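Local coordinates for protein phospho-furanose lactonase (Mycoplasma synoviae, PDB 3OVG) that catalyses the zinc-dependent hydrolysis of D-xylono-1,4-lactone 5-phosphate and L-arabino-1,4-lactone 5-phosphate, and also hydrolyses carboxy 1,4-lactones, at residues A[194-199]-A[227-232]; A[211-216]-A[268-273]; A[276-279]-A[283-286]. One frame throughout, in Å; residues are numbered along the deposited sequence.

Interaction 1 (A[194-199]-A[227-232]); sequences MALEVA and EKVIKE
Lys228 is the first residue of 227-232 to meet the other helix, and it meets Leu196. Its aliphatic chain runs out extended, and near the end CE of Lys228 lies 3.8 Å from CD2 of Leu196. Beyond CE the chain bends (chi4 52°), carrying NZ to the carboxylate of Glu232, one helical turn further on; NZ of Lys228 lies 2.6 Å from OE2 of Glu232, a hydrogen-bonded salt bridge made on the syn side of the carboxylate but well out of its plane.

Val229 comes next and sits where the backbones are closest, its CA 5.2 Å from CA of Leu196. Its CG2 branch does the touching, reaching in beside the root of the leucine: Val229 CG2 is 4.0 Å from N of Leu196 and 4.2 Å from CB of Leu196. That backbone N is not left to carbon alone, since it is also hydrogen-bonded to the hydroxyl of Tyr225.

Glu232 closes the contact from its own turn. OE1 of Glu232 lies 4.0 Å from CD1 of Leu196 and lends the leucine plain van der Waals cover, while OE2 pairs with the ammonium of Lys228. The two methyls of Leu196 thus divide between them the two partners of one salt bridge, and the leucine reaches them because its CG stands opposite its own backbone N (chi1 179°). No hydrogen bond crosses between the segments.

Helices 195-205 and 223-233 are neighbours on the outside of the barrel; over 195-199 and 227-232 the axes come within 9.7 Å and are inclined by 13°, almost parallel. Ala195, Val198 and Ala199 turn onto Ile214 of strand 212-215, which lies between the two helices in the chain, while Arg301 of a second subunit packs over Leu196 and Lys228.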
loop_
_atom_site.group_PDB
_atom_site.type_symbol
_atom_site.label_atom_id
_atom_site.label_comp_id
_atom_site.label_asym_id
_atom_site.label_seq_id
_atom_site.Cartn_x
_atom_site.Cartn_y
_atom_site.Cartn_z
HETATM N N MSE A 194 -13.300 15.287 -21.110
HETATM C CA MSE A 194 -14.703 15.099 -21.499
HETATM C C MSE A 194 -15.553 16.353 -21.359
HETATM O O MSE A 194 -16.793 16.280 -21.331
HETATM C CB MSE A 194 -15.343 13.985 -20.662
HETATM C CG MSE A 194 -14.519 12.712 -20.620
HETATM SE SE MSE A 194 -14.295 11.956 -22.421
HETATM C CE MSE A 194 -16.174 11.336 -22.791
ATOM N N ALA A 195 -14.902 17.507 -21.285
ATOM C CA ALA A 195 -15.640 18.745 -21.023
ATOM C C ALA A 195 -16.607 19.062 -22.176
ATOM O O ALA A 195 -17.745 19.479 -21.957
ATOM C CB ALA A 195 -14.687 19.881 -20.796
ATOM N N LEU A 196 -16.139 18.854 -23.405
ATOM C CA LEU A 196 -16.959 19.102 -24.585
ATOM C C LEU A 196 -18.232 18.244 -24.487
ATOM O O LEU A 196 -19.342 18.690 -24.748
ATOM C CB LEU A 196 -16.167 18.707 -25.837
ATOM C CG LEU A 196 -16.882 18.868 -27.176
ATOM C CD1 LEU A 196 -17.347 20.338 -27.362
ATOM C CD2 LEU A 196 -15.982 18.421 -28.309
ATOM N N GLU A 197 -18.044 16.997 -24.097
ATOM C CA GLU A 197 -19.113 16.032 -24.109
ATOM C C GLU A 197 -20.109 16.298 -22.962
ATOM O O GLU A 197 -21.303 16.209 -23.160
ATOM C CB GLU A 197 -18.531 14.614 -24.078
ATOM C CG GLU A 197 -17.857 14.194 -25.417
ATOM C CD GLU A 197 -16.512 14.878 -25.624
ATOM O OE1 GLU A 197 -15.838 15.174 -24.629
ATOM O OE2 GLU A 197 -16.120 15.124 -26.767
ATOM N N VAL A 198 -19.616 16.652 -21.784
ATOM C CA VAL A 198 -20.486 17.115 -20.709
ATOM C C VAL A 198 -21.400 18.254 -21.214
ATOM O O VAL A 198 -22.638 18.181 -21.088
ATOM C CB VAL A 198 -19.682 17.575 -19.524
ATOM C CG1 VAL A 198 -20.563 18.478 -18.630
ATOM C CG2 VAL A 198 -19.157 16.351 -18.786
ATOM N N ALA A 199 -20.789 19.257 -21.838
ATOM C CA ALA A 199 -21.514 20.381 -22.458
ATOM C C ALA A 199 -22.602 19.921 -23.419
ATOM O O ALA A 199 -23.772 20.279 -23.262
ATOM C CB ALA A 199 -20.536 21.391 -23.176
ATOM N N GLU A 227 -11.147 26.796 -26.350
ATOM C CA GLU A 227 -11.783 27.615 -27.340
ATOM C C GLU A 227 -12.898 26.839 -28.060
ATOM O O GLU A 227 -14.000 27.377 -28.279
ATOM C CB GLU A 227 -10.709 28.125 -28.323
ATOM C CG GLU A 227 -11.289 28.833 -29.497
ATOM C CD GLU A 227 -10.177 29.335 -30.433
ATOM O OE1 GLU A 227 -9.091 28.704 -30.460
ATOM O OE2 GLU A 227 -10.417 30.340 -31.128
ATOM N N LYS A 228 -12.600 25.581 -28.394
ATOM C CA LYS A 228 -13.540 24.675 -29.050
ATOM C C LYS A 228 -14.809 24.505 -28.215
ATOM O O LYS A 228 -15.943 24.563 -28.738
ATOM C CB LYS A 228 -12.906 23.291 -29.272
ATOM C CG LYS A 228 -13.800 22.294 -30.083
ATOM C CD LYS A 228 -13.137 20.901 -30.181
ATOM C CE LYS A 228 -13.852 19.928 -31.121
ATOM N NZ LYS A 228 -14.091 20.512 -32.485
ATOM N N VAL A 229 -14.614 24.272 -26.924
ATOM C CA VAL A 229 -15.743 23.999 -26.032
ATOM C C VAL A 229 -16.646 25.216 -25.958
ATOM O O VAL A 229 -17.848 25.123 -26.178
ATOM C CB VAL A 229 -15.291 23.643 -24.616
ATOM C CG1 VAL A 229 -16.497 23.564 -23.690
ATOM C CG2 VAL A 229 -14.515 22.325 -24.636
ATOM N N ILE A 230 -16.054 26.365 -25.676
ATOM C CA ILE A 230 -16.815 27.597 -25.601
ATOM C C ILE A 230 -17.564 27.894 -26.908
ATOM O O ILE A 230 -18.783 28.146 -26.891
ATOM C CB ILE A 230 -15.934 28.784 -25.170
ATOM C CG1 ILE A 230 -15.496 28.582 -23.706
ATOM C CG2 ILE A 230 -16.687 30.097 -25.354
ATOM C CD1 ILE A 230 -14.325 29.422 -23.267
ATOM N N LYS A 231 -16.836 27.847 -28.017
ATOM C CA LYS A 231 -17.399 28.203 -29.307
ATOM C C LYS A 231 -18.443 27.209 -29.824
ATOM O O LYS A 231 -19.407 27.626 -30.440
ATOM C CB LYS A 231 -16.301 28.381 -30.348
ATOM C CG LYS A 231 -15.685 29.760 -30.323
ATOM C CD LYS A 231 -14.420 29.813 -31.136
ATOM C CE LYS A 231 -13.989 31.275 -31.329
ATOM N NZ LYS A 231 -12.805 31.388 -32.257
ATOM N N GLU A 232 -18.282 25.914 -29.549
ATOM C CA GLU A 232 -19.261 24.936 -30.026
ATOM C C GLU A 232 -20.494 24.829 -29.131
ATOM O O GLU A 232 -21.560 24.399 -29.584
ATOM C CB GLU A 232 -18.616 23.546 -30.229
ATOM C CG GLU A 232 -17.510 23.567 -31.325
ATOM C CD GLU A 232 -17.032 22.160 -31.749
ATOM O OE1 GLU A 232 -17.572 21.158 -31.223
ATOM O OE2 GLU A 232 -16.108 22.076 -32.607
#

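Interaction 2 (A[211-216]-A[268-273]); sequences KIQISH and HITLSL. With ZN (zinc ion), chain H.
Gln213 and Thr270 reach for each other across the width of one intervening strand, their CA atoms 8.3 Å apart. The amide of Gln213 gives NE2-H to OG1 of Thr270 at 2.7 Å; the bond is short but bent, 131° at the hydrogen, with the hydroxyl oxygen near the amide plane. Thr270 offers that oxygen because its chi1 of 54° sets OG1 between backbone N and carbonyl carbon, with Cys238 of strand 236-239 packing against both residues.

This is the buried inside of a TIM barrel: 212-215, 236-239 and 269-271 are successive parallel strands, so the contact is a side-chain bridge over the middle one.

Toward the C-terminal ends of the strands the direct bond gives way to a looser, water-mediated link. A water lies 2.7 Å from OG of Ser215 and donates to OG of Ser272 at 2.9 Å. Ser215 OG is also hydrogen-bonded to ND1 of His26, a zinc ligand. One residue on, His216 binds zinc through NE2 at 2.4 Å, its ring lying over Ser215 CB; a second water, His188 and the carbamate of Lys155 bind the same metal, and Asp240 receives a hydrogen bond from ND1 of His216.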
loop_
_atom_site.group_PDB
_atom_site.type_symbol
_atom_site.label_atom_id
_atom_site.label_comp_id
_atom_site.label_asym_id
_atom_site.label_seq_id
_atom_site.Cartn_x
_atom_site.Cartn_y
_atom_site.Cartn_z
ATOM N N LYS A 211 -26.650 28.603 -18.409
ATOM C CA LYS A 211 -26.714 28.237 -16.981
ATOM C C LYS A 211 -25.592 27.269 -16.561
ATOM O O LYS A 211 -25.525 26.831 -15.384
ATOM C CB LYS A 211 -28.046 27.561 -16.667
ATOM C CG LYS A 211 -29.288 28.412 -16.813
ATOM C CD LYS A 211 -29.316 29.579 -15.811
ATOM C CE LYS A 211 -28.658 30.846 -16.400
ATOM N NZ LYS A 211 -29.197 32.073 -15.766
ATOM N N ILE A 212 -24.712 26.949 -17.506
ATOM C CA ILE A 212 -23.758 25.865 -17.321
ATOM C C ILE A 212 -22.342 26.358 -17.112
ATOM O O ILE A 212 -21.769 27.032 -17.979
ATOM C CB ILE A 212 -23.727 24.913 -18.553
ATOM C CG1 ILE A 212 -25.130 24.369 -18.874
ATOM C CG2 ILE A 212 -22.613 23.809 -18.394
ATOM C CD1 ILE A 212 -25.128 23.351 -20.027
ATOM N N GLN A 213 -21.771 25.985 -15.974
ATOM C CA GLN A 213 -20.324 26.079 -15.797
ATOM C C GLN A 213 -19.654 24.704 -15.791
ATOM O O GLN A 213 -20.201 23.707 -15.237
ATOM C CB GLN A 213 -20.000 26.756 -14.477
ATOM C CG GLN A 213 -20.199 28.260 -14.465
ATOM C CD GLN A 213 -20.010 28.819 -13.074
ATOM O OE1 GLN A 213 -20.933 28.757 -12.248
ATOM N NE2 GLN A 213 -18.816 29.372 -12.799
ATOM N N ILE A 214 -18.467 24.650 -16.394
ATOM C CA ILE A 214 -17.670 23.444 -16.349
ATOM C C ILE A 214 -16.335 23.706 -15.644
ATOM O O ILE A 214 -15.545 24.535 -16.092
ATOM C CB ILE A 214 -17.438 22.837 -17.743
ATOM C CG1 ILE A 214 -18.778 22.522 -18.420
ATOM C CG2 ILE A 214 -16.622 21.537 -17.608
ATOM C CD1 ILE A 214 -18.612 21.756 -19.722
ATOM N N SER A 215 -16.082 22.985 -14.552
ATOM C CA SER A 215 -14.904 23.252 -13.710
ATOM C C SER A 215 -13.697 22.388 -14.090
ATOM O O SER A 215 -13.859 21.330 -14.716
ATOM C CB SER A 215 -15.249 23.018 -12.222
ATOM O OG SER A 215 -15.555 24.236 -11.562
ATOM N N HIS A 216 -12.516 22.849 -13.665
ATOM C CA HIS A 216 -11.217 22.148 -13.754
ATOM C C HIS A 216 -10.549 22.027 -15.133
ATOM O O HIS A 216 -9.617 21.235 -15.298
ATOM C CB HIS A 216 -11.255 20.781 -13.098
ATOM C CG HIS A 216 -11.967 20.772 -11.794
ATOM N ND1 HIS A 216 -11.731 21.711 -10.812
ATOM C CD2 HIS A 216 -12.918 19.945 -11.305
ATOM C CE1 HIS A 216 -12.527 21.483 -9.787
ATOM N NE2 HIS A 216 -13.251 20.410 -10.055
ATOM N N HIS A 268 -17.084 34.049 -21.182
ATOM C CA HIS A 268 -17.261 32.616 -20.929
ATOM C C HIS A 268 -16.287 32.016 -19.927
ATOM O O HIS A 268 -16.027 30.816 -19.959
ATOM C CB HIS A 268 -17.197 31.872 -22.248
ATOM C CG HIS A 268 -18.332 32.224 -23.137
ATOM N ND1 HIS A 268 -19.489 31.476 -23.193
ATOM C CD2 HIS A 268 -18.527 33.292 -23.951
ATOM C CE1 HIS A 268 -20.337 32.053 -24.029
ATOM N NE2 HIS A 268 -19.775 33.153 -24.504
ATOM N N ILE A 269 -15.813 32.852 -19.006
ATOM C CA ILE A 269 -14.790 32.466 -18.064
ATOM C C ILE A 269 -15.168 32.916 -16.658
ATOM O O ILE A 269 -15.451 34.097 -16.423
ATOM C CB ILE A 269 -13.461 33.133 -18.431
ATOM C CG1 ILE A 269 -13.064 32.766 -19.864
ATOM C CG2 ILE A 269 -12.361 32.762 -17.412
ATOM C CD1 ILE A 269 -11.746 33.417 -20.317
ATOM N N THR A 270 -15.139 31.999 -15.699
ATOM C CA THR A 270 -15.200 32.448 -14.323
ATOM C C THR A 270 -13.963 31.932 -13.597
ATOM O O THR A 270 -13.176 31.150 -14.162
ATOM C CB THR A 270 -16.496 31.976 -13.614
ATOM O OG1 THR A 270 -16.593 30.567 -13.746
ATOM C CG2 THR A 270 -17.722 32.630 -14.258
ATOM N N LEU A 271 -13.776 32.377 -12.360
ATOM C CA LEU A 271 -12.599 32.010 -11.569
ATOM C C LEU A 271 -13.046 31.432 -10.218
ATOM O O LEU A 271 -14.190 31.599 -9.813
ATOM C CB LEU A 271 -11.700 33.220 -11.342
ATOM C CG LEU A 271 -10.675 33.583 -12.432
ATOM C CD1 LEU A 271 -9.823 34.747 -11.949
ATOM C CD2 LEU A 271 -9.800 32.359 -12.714
ATOM N N SER A 272 -12.120 30.766 -9.543
ATOM C CA SER A 272 -12.385 30.019 -8.318
ATOM C C SER A 272 -11.033 29.620 -7.739
ATOM O O SER A 272 -10.025 29.657 -8.445
ATOM C CB SER A 272 -13.194 28.767 -8.615
ATOM O OG SER A 272 -12.453 27.849 -9.407
ATOM N N LEU A 273 -11.001 29.273 -6.460
ATOM C CA LEU A 273 -9.796 28.713 -5.858
ATOM C C LEU A 273 -9.952 27.171 -5.681
ATOM O O LEU A 273 -8.961 26.419 -5.660
ATOM C CB LEU A 273 -9.469 29.415 -4.530
ATOM C CG LEU A 273 -8.648 30.701 -4.675
ATOM C CD1 LEU A 273 -7.741 30.556 -5.891
ATOM C CD2 LEU A 273 -9.498 31.925 -4.824
HETATM ZN ZN ZN H . -14.119 19.089 -8.265
HETATM O O HOH W 1 -13.374 25.364 -10.496
HETATM O O HOH W 2 -12.526 20.165 -6.697
#

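Interaction 3 (A[276-279]-A[283-286]); sequences GRIL and NYGL. With PO4 (phosphate ion), chain I.
The loop that follows the last barrel strand, 269-271, carries substrate-binding residues, and here it folds back on the helix it leads into, with Ile278 and Tyr284 making the main contact. CG1 of Ile278 comes within 3.6 Å of CD1 of Tyr284, meeting the ring obliquely, and the two side chains cross at about a right angle. With its chi1 at -154° the isoleucine keeps CG1 roughly opposite its backbone N, which brings CG1 against the ring at CD1. The carbonyl of Ile278 also leans on the tyrosine: O of Ile278 is 3.2 Å from Tyr284 CB. A little further along, CD2 of Leu279 rests 4.3 Å from CA of Gly285.

No hydrogen bond crosses between the two segments. The hydroxyl of Tyr284 is hydrogen-bonded to the backbone N of Asn47 and the carbonyl O of Phe29.

Arg277 makes no contact with 283-286; its side chain reaches the bound phosphate. NH1 of Arg277 makes a weak hydrogen bond of 3.4 Å to O2 of this phosphate ion, which approaches the edge of the guanidinium. Lys246, Tyr247 and Tyr280, all substrate-binding residues, hold the same ion, which probably came from the crystallisation liquor; its position is consistent with a site for the phosphate of the substrate. Asp42 forms a salt bridge with Arg277 NH2, and Phe43 adds a cation-pi contact.

Helix 282-287 in turn lies against helix 48-60, where Tyr284 touches Ser51 and ND2 of Asn283 is hydrogen-bonded to Glu54 and Glu57.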
loop_
_atom_site.group_PDB
_atom_site.type_symbol
_atom_site.label_atom_id
_atom_site.label_comp_id
_atom_site.label_asym_id
_atom_site.label_seq_id
_atom_site.Cartn_x
_atom_site.Cartn_y
_atom_site.Cartn_z
ATOM N N GLY A 276 -10.216 22.974 -1.564
ATOM C CA GLY A 276 -10.935 21.845 -0.996
ATOM C C GLY A 276 -10.075 20.858 -0.227
ATOM O O GLY A 276 -10.504 19.731 0.021
ATOM N N ARG A 277 -8.871 21.295 0.147
ATOM C CA ARG A 277 -8.026 20.571 1.079
ATOM C C ARG A 277 -7.640 21.553 2.178
ATOM O O ARG A 277 -7.574 22.763 1.948
ATOM C CB ARG A 277 -6.753 20.056 0.393
ATOM C CG ARG A 277 -6.969 18.859 -0.521
ATOM C CD ARG A 277 -5.665 18.398 -1.156
ATOM N NE ARG A 277 -4.758 17.859 -0.141
ATOM C CZ ARG A 277 -4.015 16.757 -0.303
ATOM N NH1 ARG A 277 -4.086 16.057 -1.442
ATOM N NH2 ARG A 277 -3.210 16.345 0.683
ATOM N N ILE A 278 -7.344 21.033 3.360
ATOM C CA ILE A 278 -7.094 21.882 4.516
ATOM C C ILE A 278 -5.916 22.870 4.352
ATOM O O ILE A 278 -5.945 23.965 4.934
ATOM C CB ILE A 278 -6.925 21.012 5.763
ATOM C CG1 ILE A 278 -7.283 21.771 7.060
ATOM C CG2 ILE A 278 -5.569 20.349 5.777
ATOM C CD1 ILE A 278 -7.651 20.787 8.234
ATOM N N LEU A 279 -4.903 22.514 3.561
ATOM C CA LEU A 279 -3.743 23.424 3.337
ATOM C C LEU A 279 -3.920 24.424 2.183
ATOM O O LEU A 279 -2.977 25.112 1.787
ATOM C CB LEU A 279 -2.437 22.646 3.141
ATOM C CG LEU A 279 -2.033 21.768 4.339
ATOM C CD1 LEU A 279 -0.686 21.087 4.097
ATOM C CD2 LEU A 279 -1.969 22.607 5.619
ATOM N N ASN A 283 -6.072 30.476 6.842
ATOM C CA ASN A 283 -6.472 30.304 8.236
ATOM C C ASN A 283 -6.550 28.840 8.656
ATOM O O ASN A 283 -6.062 28.468 9.696
ATOM C CB ASN A 283 -7.742 31.121 8.538
ATOM C CG ASN A 283 -7.441 32.602 8.680
ATOM O OD1 ASN A 283 -6.926 33.044 9.724
ATOM N ND2 ASN A 283 -7.731 33.378 7.632
ATOM N N TYR A 284 -7.116 27.994 7.812
ATOM C CA TYR A 284 -6.958 26.544 7.998
ATOM C C TYR A 284 -5.485 26.103 8.112
ATOM O O TYR A 284 -5.127 25.263 8.971
ATOM C CB TYR A 284 -7.661 25.793 6.863
ATOM C CG TYR A 284 -9.097 25.362 7.133
ATOM C CD1 TYR A 284 -9.392 24.469 8.161
ATOM C CD2 TYR A 284 -10.146 25.814 6.332
ATOM C CE1 TYR A 284 -10.695 24.033 8.401
ATOM C CE2 TYR A 284 -11.462 25.405 6.561
ATOM C CZ TYR A 284 -11.727 24.495 7.596
ATOM O OH TYR A 284 -13.010 24.053 7.823
ATOM N N GLY A 285 -4.619 26.624 7.242
ATOM C CA GLY A 285 -3.188 26.333 7.371
ATOM C C GLY A 285 -2.662 26.624 8.790
ATOM O O GLY A 285 -1.947 25.824 9.403
ATOM N N LEU A 286 -3.040 27.767 9.337
ATOM C CA LEU A 286 -2.553 28.147 10.646
ATOM C C LEU A 286 -2.960 27.134 11.719
ATOM O O LEU A 286 -2.183 26.837 12.632
ATOM C CB LEU A 286 -3.065 29.541 10.994
ATOM C CG LEU A 286 -2.177 30.793 10.877
ATOM C CD1 LEU A 286 -0.932 30.654 10.030
ATOM C CD2 LEU A 286 -3.016 32.027 10.513
HETATM P P PO4 I . -6.042 18.264 -5.177
HETATM O O1 PO4 I . -7.291 18.619 -4.350
HETATM O O2 PO4 I . -5.205 17.157 -4.491
HETATM O O3 PO4 I . -6.506 17.785 -6.557
HETATM O O4 PO4 I . -5.230 19.541 -5.378
#

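In the fold
Interactions 1 and 2 interlock along the chain: helix 195-205, strand 212-215, helix 223-233 and strand 269-271 come in that order, so the helix pair outside the barrel and the strand bridge inside it alternate in sequence. Their centres are 12 Å apart and they touch, with CG2 of Ile230 3.5 Å from CG of His268. Interaction 3 comes afterwards, in the loop and helix that follow strand 269-271, about 22 Å from interaction 2 and 32 Å from interaction 1 between centres. Interactions 1 and 3 lie on opposite sides of the chain's centre, so the three run from the outer helical layer through the zinc-bearing barrel to the substrate-binding loop.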